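Local coordinates for GARP domain-containing protein (Trypanosoma brucei brucei TREU927, PDB 6XZ6) that binds the host complement regulator factor H, acting as a trypanosome receptor that increases transmission of the parasite to tsetse flies, at residues 13-18 with 159-164; 24-29 with 105-110; 48-53 with 204-209; 84-89 with 195-200; 91-96 with 188-193. All blocks are in the same frame, centred on the assembly; numbering follows the deposited sequence.

Interaction 1: 13-18 with 159-164; sequences TKALCE and RGLYMQ
Tyr162 lays the hydroxyl end of its ring against the branched end of Leu16, with OH 3.3 Å from CD1 and 3.6 Å from CG of that leucine. The two side chains meet at about a right angle, and CG approaches the aromatic ring itself more loosely, 4.2 Å from CZ. Leu16 CB does not aim at 159-164; it is the placement of CG beside the backbone N (chi1 -70°) that carries the branch across to the phenol. One residue earlier, Ala15 CB faces Leu161 and touches its CD1 at 3.6 Å. No hydrogen bond joins the two segments, so they meet through these aliphatic groups and the end of the phenol. Leu161 closes helix 148-161, and at Tyr162 the chain leaves helical geometry (psi 115°). Gln164 NE2 lies at the edge of the tyrosine ring, in its plane. The same amide nitrogen hydrogen-bonds Tyr15 O and Glu18 OE2 of the factor H chain, whose Glu18 also packs on Tyr162. The contact thus backs directly onto the bound ligand. Within the receptor, Leu16 continues onto Phe115, Leu118 and Leu119 of helix 67-125, and the disulfide from Cys17 to Cys138 holds helix 4-61 on another side, just past the end of helix 129-137.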
# COMPACT_ATOMS: atom_id res chain seq x y z
N THR A 13 -7.27 -21.39 0.47
CA THR A 13 -7.95 -20.54 -0.52
C THR A 13 -8.40 -19.23 0.14
O THR A 13 -8.27 -18.18 -0.47
CB THR A 13 -9.06 -21.33 -1.26
OG1 THR A 13 -8.48 -22.48 -1.83
CG2 THR A 13 -9.72 -20.52 -2.37
N LYS A 14 -8.87 -19.30 1.41
CA LYS A 14 -9.28 -18.17 2.24
C LYS A 14 -8.09 -17.24 2.48
O LYS A 14 -8.25 -16.03 2.38
CB LYS A 14 -9.83 -18.68 3.58
CG LYS A 14 -11.32 -19.03 3.59
CD LYS A 14 -11.69 -19.73 4.86
CE LYS A 14 -13.17 -19.82 5.10
NZ LYS A 14 -13.48 -20.50 6.41
N ALA A 15 -6.88 -17.79 2.77
CA ALA A 15 -5.64 -17.03 3.01
C ALA A 15 -5.19 -16.28 1.77
O ALA A 15 -4.77 -15.14 1.90
CB ALA A 15 -4.55 -17.96 3.48
N LEU A 16 -5.29 -16.89 0.57
CA LEU A 16 -5.00 -16.27 -0.73
C LEU A 16 -5.96 -15.11 -1.00
O LEU A 16 -5.55 -14.06 -1.46
CB LEU A 16 -5.14 -17.32 -1.88
CG LEU A 16 -4.09 -18.45 -1.98
CD1 LEU A 16 -4.40 -19.33 -3.14
CD2 LEU A 16 -2.70 -17.89 -2.19
N CYS A 17 -7.22 -15.31 -0.69
CA CYS A 17 -8.34 -14.38 -0.82
C CYS A 17 -8.14 -13.12 0.08
O CYS A 17 -8.31 -12.01 -0.39
CB CYS A 17 -9.64 -15.12 -0.52
SG CYS A 17 -11.16 -14.25 -0.98
N GLU A 18 -7.72 -13.31 1.34
CA GLU A 18 -7.45 -12.26 2.31
C GLU A 18 -6.29 -11.40 1.83
O GLU A 18 -6.42 -10.19 1.81
CB GLU A 18 -7.16 -12.88 3.70
CG GLU A 18 -7.04 -11.91 4.87
CD GLU A 18 -6.72 -12.47 6.25
OE1 GLU A 18 -6.30 -13.65 6.37
OE2 GLU A 18 -6.87 -11.70 7.23
N ARG A 159 1.92 -17.99 5.34
CA ARG A 159 3.18 -18.62 5.61
C ARG A 159 3.03 -19.92 6.48
O ARG A 159 3.86 -20.86 6.36
CB ARG A 159 4.13 -17.54 6.21
CG ARG A 159 5.54 -17.99 6.55
CD ARG A 159 5.63 -18.53 7.96
NE ARG A 159 7.02 -18.68 8.35
CZ ARG A 159 7.47 -19.50 9.29
NH1 ARG A 159 6.63 -20.28 9.95
NH2 ARG A 159 8.77 -19.59 9.54
N GLY A 160 1.98 -19.95 7.31
CA GLY A 160 1.67 -21.08 8.20
C GLY A 160 0.92 -22.19 7.49
O GLY A 160 1.01 -23.35 7.88
N LEU A 161 0.22 -21.84 6.42
CA LEU A 161 -0.57 -22.74 5.57
C LEU A 161 0.19 -23.28 4.36
O LEU A 161 -0.13 -24.38 3.91
CB LEU A 161 -1.85 -22.01 5.10
CG LEU A 161 -2.84 -21.64 6.21
CD1 LEU A 161 -3.86 -20.70 5.70
CD2 LEU A 161 -3.52 -22.86 6.80
N TYR A 162 1.16 -22.51 3.83
CA TYR A 162 1.97 -22.82 2.64
C TYR A 162 3.44 -23.00 3.01
O TYR A 162 4.10 -22.04 3.41
CB TYR A 162 1.83 -21.68 1.61
CG TYR A 162 0.53 -21.71 0.82
CD1 TYR A 162 -0.63 -21.13 1.33
CD2 TYR A 162 0.48 -22.27 -0.45
CE1 TYR A 162 -1.82 -21.13 0.59
CE2 TYR A 162 -0.72 -22.36 -1.14
CZ TYR A 162 -1.86 -21.77 -0.64
OH TYR A 162 -3.01 -21.80 -1.39
N MET A 163 3.98 -24.20 2.85
CA MET A 163 5.41 -24.50 3.11
C MET A 163 6.35 -24.03 2.01
O MET A 163 7.55 -23.97 2.23
CB MET A 163 5.63 -25.99 3.40
CG MET A 163 4.95 -26.45 4.72
SD MET A 163 5.09 -25.38 6.21
CE MET A 163 6.83 -25.48 6.55
N GLN A 164 5.79 -23.66 0.84
CA GLN A 164 6.51 -23.16 -0.31
C GLN A 164 7.27 -21.90 0.04
O GLN A 164 6.76 -21.09 0.83
CB GLN A 164 5.55 -22.86 -1.46
CG GLN A 164 5.09 -24.10 -2.19
CD GLN A 164 4.10 -23.71 -3.22
OE1 GLN A 164 4.47 -23.46 -4.37
NE2 GLN A 164 2.81 -23.63 -2.83

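Interaction 2: 24-29 with 105-110; sequences RKLPLL and DSFESE
A proline kink in helix 4-61 faces helix 67-125 here, within the long antiparallel bundle, and Pro27 itself makes the contact by packing on Glu108. The short helical segments approach to 9.2 Å between axes, their directions 155° apart. Having no N-H, Pro27 cannot bond to the preceding turn; Leu28 N also misses that bond and donates weakly to Lys25 O instead. The pyrrolidine ring presents CG to the Glu108 side chain, 3.6 Å from CD and 3.7 Å from CG of the glutamate. Glu108 leaves its helix with CG anti to the backbone N and then bends at chi2 (-84°), so that its chain crosses the proline at roughly a right angle. Beside this pair, Leu26 CD1 comes in at the rim of the Phe107 ring, in its plane, 3.8 Å from CD2; the aromatic faces take no part in this approach. The Phe107 side chain also reaches Ala177 of helix 165-208, where Leu26 meets Leu181. On the polar side, a water donates to both Pro27 O and Asp105 OD2, each at 3.0 Å. Asp105 has stronger company beyond the segments: OD2 forms a salt bridge with Arg34, and OD1 hydrogen-bonds Thr30 OG1. Carbon contacts and a water bridge therefore lie side by side. Pro27 joins the two, offering its ring carbons to the neighbouring helix and its carbonyl oxygen to the water, while the arginine probably offsets much of the negative charge on the aspartate.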
# COMPACT_ATOMS: atom_id res chain seq x y z
N ARG A 24 -5.15 -5.33 -3.62
CA ARG A 24 -5.96 -4.51 -4.53
C ARG A 24 -6.34 -3.17 -3.88
O ARG A 24 -6.50 -2.19 -4.60
CB ARG A 24 -7.20 -5.28 -4.98
CG ARG A 24 -6.84 -6.54 -5.73
CD ARG A 24 -8.03 -7.45 -5.80
NE ARG A 24 -7.74 -8.71 -6.48
CZ ARG A 24 -8.48 -9.81 -6.38
NH1 ARG A 24 -9.56 -9.82 -5.59
NH2 ARG A 24 -8.15 -10.90 -7.02
N LYS A 25 -6.45 -3.13 -2.54
CA LYS A 25 -6.75 -1.93 -1.75
C LYS A 25 -5.57 -1.01 -1.61
O LYS A 25 -5.77 0.19 -1.70
CB LYS A 25 -7.33 -2.28 -0.36
CG LYS A 25 -7.82 -1.10 0.50
CD LYS A 25 -8.88 -0.24 -0.21
CE LYS A 25 -9.58 0.71 0.70
NZ LYS A 25 -10.20 1.83 -0.07
N LEU A 26 -4.34 -1.54 -1.40
CA LEU A 26 -3.11 -0.72 -1.25
C LEU A 26 -2.95 0.41 -2.30
O LEU A 26 -2.66 1.52 -1.85
CB LEU A 26 -1.81 -1.54 -1.20
CG LEU A 26 -1.40 -2.17 0.13
CD1 LEU A 26 -0.05 -2.87 -0.00
CD2 LEU A 26 -1.35 -1.15 1.24
N PRO A 27 -3.10 0.23 -3.64
CA PRO A 27 -2.89 1.37 -4.56
C PRO A 27 -3.95 2.48 -4.45
O PRO A 27 -3.68 3.65 -4.79
CB PRO A 27 -2.93 0.72 -5.94
CG PRO A 27 -2.89 -0.68 -5.75
CD PRO A 27 -3.42 -0.99 -4.40
N LEU A 28 -5.16 2.11 -4.00
CA LEU A 28 -6.28 3.02 -3.82
C LEU A 28 -6.02 3.87 -2.56
O LEU A 28 -6.21 5.07 -2.56
CB LEU A 28 -7.59 2.23 -3.71
CG LEU A 28 -7.81 1.03 -4.64
CD1 LEU A 28 -9.08 0.27 -4.24
CD2 LEU A 28 -7.89 1.45 -6.08
N LEU A 29 -5.53 3.24 -1.51
CA LEU A 29 -5.13 3.82 -0.24
C LEU A 29 -3.94 4.79 -0.43
O LEU A 29 -4.03 5.92 0.02
CB LEU A 29 -4.74 2.65 0.66
CG LEU A 29 -4.54 2.88 2.12
CD1 LEU A 29 -4.92 1.63 2.89
CD2 LEU A 29 -3.09 3.24 2.40
N ASP A 105 3.57 0.56 -3.91
CA ASP A 105 3.05 0.31 -5.23
C ASP A 105 3.89 -0.74 -5.95
O ASP A 105 3.34 -1.55 -6.68
CB ASP A 105 2.89 1.63 -6.00
CG ASP A 105 1.63 2.42 -5.64
OD1 ASP A 105 1.11 2.24 -4.49
OD2 ASP A 105 1.16 3.22 -6.48
N SER A 106 5.20 -0.78 -5.69
CA SER A 106 6.12 -1.78 -6.24
C SER A 106 5.82 -3.15 -5.63
O SER A 106 5.89 -4.16 -6.32
CB SER A 106 7.56 -1.39 -5.94
OG SER A 106 7.88 -0.23 -6.68
N PHE A 107 5.46 -3.15 -4.33
CA PHE A 107 5.11 -4.34 -3.57
C PHE A 107 3.82 -4.96 -4.11
O PHE A 107 3.79 -6.16 -4.39
CB PHE A 107 5.00 -3.99 -2.08
CG PHE A 107 4.36 -5.04 -1.21
CD1 PHE A 107 4.96 -6.28 -1.04
CD2 PHE A 107 3.15 -4.79 -0.57
CE1 PHE A 107 4.36 -7.26 -0.24
CE2 PHE A 107 2.57 -5.76 0.24
CZ PHE A 107 3.16 -6.99 0.39
N GLU A 108 2.78 -4.14 -4.28
CA GLU A 108 1.49 -4.58 -4.79
C GLU A 108 1.69 -5.13 -6.21
O GLU A 108 1.14 -6.18 -6.54
CB GLU A 108 0.49 -3.41 -4.75
CG GLU A 108 -0.86 -3.71 -5.38
CD GLU A 108 -1.05 -3.56 -6.89
OE1 GLU A 108 -0.16 -2.97 -7.55
OE2 GLU A 108 -2.10 -4.04 -7.40
N SER A 109 2.47 -4.43 -7.02
CA SER A 109 2.76 -4.82 -8.39
C SER A 109 3.44 -6.19 -8.47
O SER A 109 3.09 -6.99 -9.33
CB SER A 109 3.61 -3.76 -9.08
OG SER A 109 4.29 -4.33 -10.18
N GLU A 110 4.34 -6.48 -7.54
CA GLU A 110 5.10 -7.73 -7.46
C GLU A 110 4.22 -8.95 -7.20
O GLU A 110 4.54 -10.03 -7.70
CB GLU A 110 6.15 -7.63 -6.34
CG GLU A 110 7.35 -8.55 -6.52
CD GLU A 110 8.25 -8.69 -5.30
OE1 GLU A 110 8.19 -7.83 -4.40
OE2 GLU A 110 9.01 -9.69 -5.24
O HOH W 1 -1.57 4.51 -6.67

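Interaction 3: 48-53 with 204-209; sequences AKEGKK and EAQEEA
Ala205 is the first residue of 204-209 to meet 48-53, its CB pointing at the backbone of Gly51. The methyl lies 3.9 Å from Gly51 O, and the two CA atoms are 5.6 Å apart, a close approach of main chain to main chain with no side chain on the glycine to intervene. Ala205 also touches Ala79 of helix 67-125, so this methyl sits where three helices converge. Next comes Gln206, whose extended chain brings its amide end over to Glu50. NE2 stands 3.6 Å from Glu50 OE1 and 4.0 Å from Glu50 CB, a proximity that does not amount to a hydrogen bond. The amide and carboxylate planes are turned 85° against each other, and the two side chains run at a slant. The same Glu50 OE1 is engaged within its own helix by Lys53 NZ, a salt bridge of 3.4 Å. Further on, Ala209 turns to Ala54 and Ala58 of helix 4-61, extending the alanine packing beyond the segment. Small residues inside and longer polar chains at the margin make a close helix pairing, in keeping with the glutamic acid/alanine-rich family.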
# COMPACT_ATOMS: atom_id res chain seq x y z
N ALA A 48 1.45 30.59 3.54
CA ALA A 48 2.73 31.30 3.49
C ALA A 48 2.66 32.54 2.58
O ALA A 48 3.22 33.58 2.93
CB ALA A 48 3.84 30.36 3.04
N LYS A 49 1.98 32.43 1.44
CA LYS A 49 1.81 33.53 0.47
C LYS A 49 0.97 34.65 1.09
O LYS A 49 1.32 35.83 0.94
CB LYS A 49 1.14 32.98 -0.81
CG LYS A 49 1.20 33.88 -2.04
CD LYS A 49 0.30 33.33 -3.15
CE LYS A 49 0.74 33.74 -4.52
NZ LYS A 49 0.04 32.93 -5.56
N GLU A 50 -0.09 34.28 1.82
CA GLU A 50 -0.98 35.21 2.51
C GLU A 50 -0.31 35.86 3.71
O GLU A 50 -0.52 37.06 3.94
CB GLU A 50 -2.29 34.51 2.93
CG GLU A 50 -3.24 34.23 1.78
CD GLU A 50 -4.65 33.88 2.21
OE1 GLU A 50 -5.52 34.78 2.14
OE2 GLU A 50 -4.88 32.71 2.60
N GLY A 51 0.49 35.09 4.45
CA GLY A 51 1.25 35.56 5.60
C GLY A 51 2.29 36.60 5.21
O GLY A 51 2.48 37.57 5.93
N LYS A 52 2.94 36.40 4.05
CA LYS A 52 3.95 37.28 3.46
C LYS A 52 3.30 38.61 3.07
O LYS A 52 3.91 39.66 3.25
CB LYS A 52 4.55 36.61 2.22
CG LYS A 52 5.60 37.40 1.42
CD LYS A 52 6.28 36.45 0.44
CE LYS A 52 6.87 37.07 -0.79
NZ LYS A 52 7.58 36.04 -1.61
N LYS A 53 2.07 38.54 2.52
CA LYS A 53 1.31 39.72 2.11
C LYS A 53 0.98 40.56 3.36
O LYS A 53 1.28 41.76 3.36
CB LYS A 53 0.10 39.29 1.25
CG LYS A 53 -1.27 39.92 1.52
CD LYS A 53 -2.40 38.85 1.63
CE LYS A 53 -2.77 38.16 0.32
NZ LYS A 53 -3.96 37.28 0.47
N GLU A 204 -2.15 34.69 12.48
CA GLU A 204 -1.48 35.57 13.44
C GLU A 204 -0.92 36.80 12.72
O GLU A 204 -1.03 37.89 13.25
CB GLU A 204 -0.39 34.83 14.23
CG GLU A 204 0.08 35.58 15.48
CD GLU A 204 1.05 34.87 16.43
OE1 GLU A 204 0.94 33.63 16.60
OE2 GLU A 204 1.90 35.57 17.03
N ALA A 205 -0.37 36.62 11.50
CA ALA A 205 0.16 37.71 10.67
C ALA A 205 -0.98 38.61 10.20
O ALA A 205 -0.87 39.82 10.31
CB ALA A 205 0.91 37.14 9.47
N GLN A 206 -2.10 38.02 9.74
CA GLN A 206 -3.29 38.74 9.28
C GLN A 206 -3.99 39.57 10.39
O GLN A 206 -4.54 40.63 10.09
CB GLN A 206 -4.28 37.77 8.62
CG GLN A 206 -3.86 37.33 7.20
CD GLN A 206 -4.89 36.47 6.53
OE1 GLN A 206 -5.70 35.77 7.17
NE2 GLN A 206 -4.88 36.50 5.19
N GLU A 207 -3.97 39.09 11.65
CA GLU A 207 -4.58 39.77 12.80
C GLU A 207 -3.79 41.01 13.25
O GLU A 207 -4.38 42.02 13.63
CB GLU A 207 -4.77 38.81 13.98
CG GLU A 207 -6.20 38.32 14.13
CD GLU A 207 -6.41 36.82 14.01
OE1 GLU A 207 -5.70 36.06 14.71
OE2 GLU A 207 -7.30 36.41 13.23
N GLU A 208 -2.45 40.91 13.23
CA GLU A 208 -1.52 41.99 13.60
C GLU A 208 -1.55 43.07 12.52
O GLU A 208 -1.36 44.24 12.85
CB GLU A 208 -0.08 41.46 13.75
CG GLU A 208 0.09 40.25 14.64
CD GLU A 208 0.28 40.46 16.13
OE1 GLU A 208 0.61 39.46 16.81
OE2 GLU A 208 0.09 41.60 16.62
N ALA A 209 -1.75 42.67 11.24
CA ALA A 209 -1.78 43.59 10.10
C ALA A 209 -3.15 44.22 9.84
O ALA A 209 -3.27 45.08 8.95
CB ALA A 209 -1.27 42.90 8.85

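Interaction 4: 84-89 with 195-200; sequences YEASVR and ADAADD
Regular helical backbone torsions, such as phi -70° and psi -38° at Ala86, aim the methyl of Ala86 at helix 165-208, while the same winding turns those of Ala197 and Ala198 back to meet it. Ala86 CB fits against both at once, 3.9 Å from Ala197 CB and 3.9 Å from Ala198 CB. Its nearest neighbour across the contact is main chain, Ala198 N, 3.7 Å from Ala86 CB. With side chains this short the backbones come close, the CA atoms of Ala86 and Ala198 being 5.3 Å apart. Nothing polar crosses the contact, and its cohesion is that of methyl groups and backbone in van der Waals contact. The hydroxyl of Ser87 is instead answered within its own helix. Ser87 OG donates to Tyr84 O over 3.0 Å, reaching it at a C=O...O angle of 132° and slightly out of the carbonyl plane. Tyr84 O is thus gripped twice, since it also accepts the regular helical bond from Val88 N at 3.1 Å. One face of the Tyr84 ring carries Val88 CG2, offset toward the rim, and the Arg89 guanidinium folds back with a face over Glu85 O. These side chains lie along helix 67-125 itself. A third helix completes the surroundings: Ser44 of helix 4-61 touches both Ser87 and Ala198, and Ala47 of that helix packs on Ala198 and Asp199, which places the alanine contact at the meeting of three long helices.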
# COMPACT_ATOMS: atom_id res chain seq x y z
N TYR A 84 6.05 30.22 6.37
CA TYR A 84 7.02 29.77 5.35
C TYR A 84 7.76 28.48 5.78
O TYR A 84 7.84 27.53 5.00
CB TYR A 84 8.05 30.87 5.00
CG TYR A 84 9.16 30.34 4.11
CD1 TYR A 84 8.90 29.96 2.80
CD2 TYR A 84 10.44 30.13 4.62
CE1 TYR A 84 9.91 29.41 2.00
CE2 TYR A 84 11.45 29.56 3.83
CZ TYR A 84 11.18 29.23 2.51
OH TYR A 84 12.18 28.70 1.72
N GLU A 85 8.31 28.47 7.00
CA GLU A 85 9.05 27.34 7.55
C GLU A 85 8.21 26.09 7.68
O GLU A 85 8.73 25.02 7.47
CB GLU A 85 9.70 27.71 8.88
CG GLU A 85 10.70 28.85 8.77
CD GLU A 85 11.33 29.28 10.08
OE1 GLU A 85 10.71 29.08 11.15
OE2 GLU A 85 12.46 29.83 10.04
N ALA A 86 6.92 26.22 8.00
CA ALA A 86 5.96 25.11 8.09
C ALA A 86 5.66 24.56 6.70
O ALA A 86 5.56 23.35 6.55
CB ALA A 86 4.68 25.57 8.77
N SER A 87 5.56 25.43 5.67
CA SER A 87 5.36 25.03 4.27
C SER A 87 6.58 24.19 3.76
O SER A 87 6.43 23.25 2.97
CB SER A 87 5.08 26.26 3.40
OG SER A 87 6.19 26.71 2.65
N VAL A 88 7.78 24.52 4.24
CA VAL A 88 9.02 23.82 3.89
C VAL A 88 8.98 22.40 4.52
O VAL A 88 9.38 21.42 3.87
CB VAL A 88 10.27 24.63 4.29
CG1 VAL A 88 11.53 23.77 4.26
CG2 VAL A 88 10.44 25.85 3.38
N ARG A 89 8.48 22.30 5.78
CA ARG A 89 8.31 21.03 6.47
C ARG A 89 7.22 20.17 5.79
O ARG A 89 7.38 18.95 5.75
CB ARG A 89 8.00 21.24 7.94
CG ARG A 89 9.25 21.50 8.77
CD ARG A 89 8.99 21.49 10.26
NE ARG A 89 8.04 22.54 10.63
CZ ARG A 89 8.40 23.77 10.98
NH1 ARG A 89 9.69 24.09 11.07
NH2 ARG A 89 7.47 24.68 11.27
N ALA A 195 0.65 21.97 7.68
CA ALA A 195 -0.37 22.77 6.98
C ALA A 195 -1.17 23.58 7.99
O ALA A 195 -1.50 24.73 7.73
CB ALA A 195 -1.29 21.88 6.19
N ASP A 196 -1.48 22.97 9.15
CA ASP A 196 -2.21 23.61 10.26
C ASP A 196 -1.33 24.67 10.90
O ASP A 196 -1.82 25.75 11.22
CB ASP A 196 -2.64 22.58 11.33
CG ASP A 196 -3.59 21.48 10.86
OD1 ASP A 196 -4.23 21.66 9.78
OD2 ASP A 196 -3.69 20.43 11.56
N ALA A 197 -0.03 24.35 11.09
CA ALA A 197 0.98 25.24 11.65
C ALA A 197 1.12 26.51 10.79
O ALA A 197 1.19 27.60 11.36
CB ALA A 197 2.31 24.51 11.73
N ALA A 198 1.12 26.37 9.44
CA ALA A 198 1.20 27.49 8.50
C ALA A 198 -0.09 28.33 8.53
O ALA A 198 -0.00 29.55 8.49
CB ALA A 198 1.48 26.99 7.09
N ASP A 199 -1.26 27.71 8.66
CA ASP A 199 -2.55 28.41 8.74
C ASP A 199 -2.62 29.30 9.97
O ASP A 199 -2.97 30.47 9.85
CB ASP A 199 -3.73 27.43 8.72
CG ASP A 199 -4.14 26.95 7.34
OD1 ASP A 199 -3.97 27.73 6.36
OD2 ASP A 199 -4.65 25.81 7.22
N ASP A 200 -2.26 28.73 11.14
CA ASP A 200 -2.23 29.41 12.44
C ASP A 200 -1.34 30.66 12.39
O ASP A 200 -1.74 31.70 12.91
CB ASP A 200 -1.73 28.46 13.55
CG ASP A 200 -2.59 27.23 13.88
OD1 ASP A 200 -3.69 27.10 13.30
OD2 ASP A 200 -2.15 26.41 14.70

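Interaction 5: 91-96 with 188-193; sequences EAAAME and TAETVR
Ala93 points its methyl at Thr191, in an antiparallel pairing of helices 67-125 and 165-208 within the receptor's long helical bundle. The segment axes come within 8.1 Å, at 156° between their directions, and the CA atoms of Ala93 and Thr191 are 5.3 Å apart. The two branches of Thr191 meet different alanines. OG1 stands beside its backbone N (chi1 -28°) and faces Ala93, whose CB lies 3.4 Å away; CG2, on the other prong, is anti to the backbone N and meets Ala94 CB at 4.2 Å. The CB of Ala94 does not aim at 188-193, and its methyl makes a looser contact than that of Ala93. Beside Thr191, the Glu190 side chain leaves its helix toward 91-96, and its CB touches Ala93 CB at 3.9 Å. Beyond that first carbon it extends outward, and its carboxylate comes into the vicinity of Glu96 without touching: the OE1 atoms of Glu190 and Glu96 are 6.1 Å apart, and Glu96 OE2 is paired with Arg99 NH1 in a salt bridge. Thr191 also packs on Ala40 of helix 4-61, the third member of the bundle. Its hydroxyl, though close to Ala93, makes no hydrogen bond across the segments. Instead Thr191 OG1 bonds back to Ala187 O, one turn earlier in its own helix, while Ala94 N remains 3.7 Å from that hydroxyl oxygen.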
# COMPACT_ATOMS: atom_id res chain seq x y z
N GLU A 91 6.63 20.31 2.49
CA GLU A 91 7.34 19.86 1.26
C GLU A 91 8.04 18.54 1.48
O GLU A 91 7.90 17.63 0.68
CB GLU A 91 8.43 20.87 0.80
CG GLU A 91 8.04 21.87 -0.28
CD GLU A 91 7.85 21.34 -1.68
OE1 GLU A 91 7.88 22.17 -2.62
OE2 GLU A 91 7.65 20.11 -1.85
N ALA A 92 8.83 18.48 2.57
CA ALA A 92 9.61 17.29 2.98
C ALA A 92 8.69 16.15 3.37
O ALA A 92 8.91 15.05 2.91
CB ALA A 92 10.55 17.65 4.11
N ALA A 93 7.62 16.41 4.13
CA ALA A 93 6.69 15.34 4.50
C ALA A 93 5.96 14.74 3.30
O ALA A 93 5.88 13.51 3.23
CB ALA A 93 5.72 15.81 5.57
N ALA A 94 5.49 15.58 2.32
CA ALA A 94 4.79 15.13 1.10
C ALA A 94 5.71 14.32 0.20
O ALA A 94 5.26 13.36 -0.42
CB ALA A 94 4.21 16.31 0.34
N MET A 95 6.99 14.69 0.14
CA MET A 95 8.04 13.99 -0.60
C MET A 95 8.14 12.57 0.01
O MET A 95 8.21 11.61 -0.76
CB MET A 95 9.37 14.80 -0.49
CG MET A 95 10.62 14.05 -0.93
SD MET A 95 11.32 12.85 0.27
CE MET A 95 12.05 13.91 1.43
N GLU A 96 8.08 12.43 1.37
CA GLU A 96 8.13 11.09 1.99
C GLU A 96 6.88 10.29 1.63
O GLU A 96 6.99 9.11 1.32
CB GLU A 96 8.33 11.12 3.52
CG GLU A 96 9.33 12.11 4.09
CD GLU A 96 10.82 11.79 4.06
OE1 GLU A 96 11.58 12.48 4.78
OE2 GLU A 96 11.22 10.88 3.31
N THR A 188 1.97 11.43 6.34
CA THR A 188 0.73 12.14 5.99
C THR A 188 0.32 13.06 7.15
O THR A 188 -0.03 14.22 6.91
CB THR A 188 -0.37 11.18 5.49
OG1 THR A 188 0.20 10.27 4.55
CG2 THR A 188 -1.51 11.93 4.82
N ALA A 189 0.40 12.57 8.40
CA ALA A 189 0.07 13.35 9.60
C ALA A 189 1.00 14.57 9.75
O ALA A 189 0.53 15.65 10.11
CB ALA A 189 0.16 12.46 10.84
N GLU A 190 2.30 14.40 9.46
CA GLU A 190 3.31 15.46 9.48
C GLU A 190 3.00 16.56 8.43
O GLU A 190 3.34 17.72 8.69
CB GLU A 190 4.70 14.88 9.19
CG GLU A 190 5.36 14.09 10.31
CD GLU A 190 6.56 13.23 9.89
OE1 GLU A 190 7.22 13.57 8.88
OE2 GLU A 190 6.84 12.22 10.58
N THR A 191 2.43 16.21 7.24
CA THR A 191 2.09 17.23 6.22
C THR A 191 0.89 18.03 6.69
O THR A 191 0.87 19.26 6.59
CB THR A 191 1.83 16.70 4.79
OG1 THR A 191 2.54 15.49 4.49
CG2 THR A 191 2.17 17.75 3.75
N VAL A 192 -0.11 17.33 7.25
CA VAL A 192 -1.32 17.94 7.79
C VAL A 192 -0.97 18.87 8.96
O VAL A 192 -1.47 19.99 8.99
CB VAL A 192 -2.37 16.84 8.15
CG1 VAL A 192 -3.53 17.40 8.94
CG2 VAL A 192 -2.86 16.10 6.90
N ARG A 193 -0.05 18.43 9.86
CA ARG A 193 0.42 19.18 11.05
C ARG A 193 1.10 20.47 10.66
O ARG A 193 0.87 21.50 11.29
CB ARG A 193 1.35 18.31 11.89
CG ARG A 193 1.12 18.44 13.39
CD ARG A 193 2.01 17.52 14.22
NE ARG A 193 1.73 16.09 13.99
CZ ARG A 193 2.61 15.23 13.48
NH1 ARG A 193 3.84 15.63 13.15
NH2 ARG A 193 2.28 13.96 13.31

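In the fold
The five contacts are strung along one elongated helical bundle. Interactions 1 and 3 lie on opposite sides of the chain's centre, 57 Å apart between contact centres, and both use helix 4-61. Interaction 1 borders bound factor H most directly; interaction 2, 19 Å away between centres, has Ser109 and Glu110 within reach of the ligand, whereas no other chain touches interactions 3, 4 or 5. Interactions 4 and 5 follow each other on the same two helices, with 10 Å between their centres. Interactions 3 and 4 touch where Ala48 CB meets Tyr84 CA at 4.0 Å, joining helices 4-61 and 67-125 at the end remote from the ligand, while both contacts also use helix 165-208.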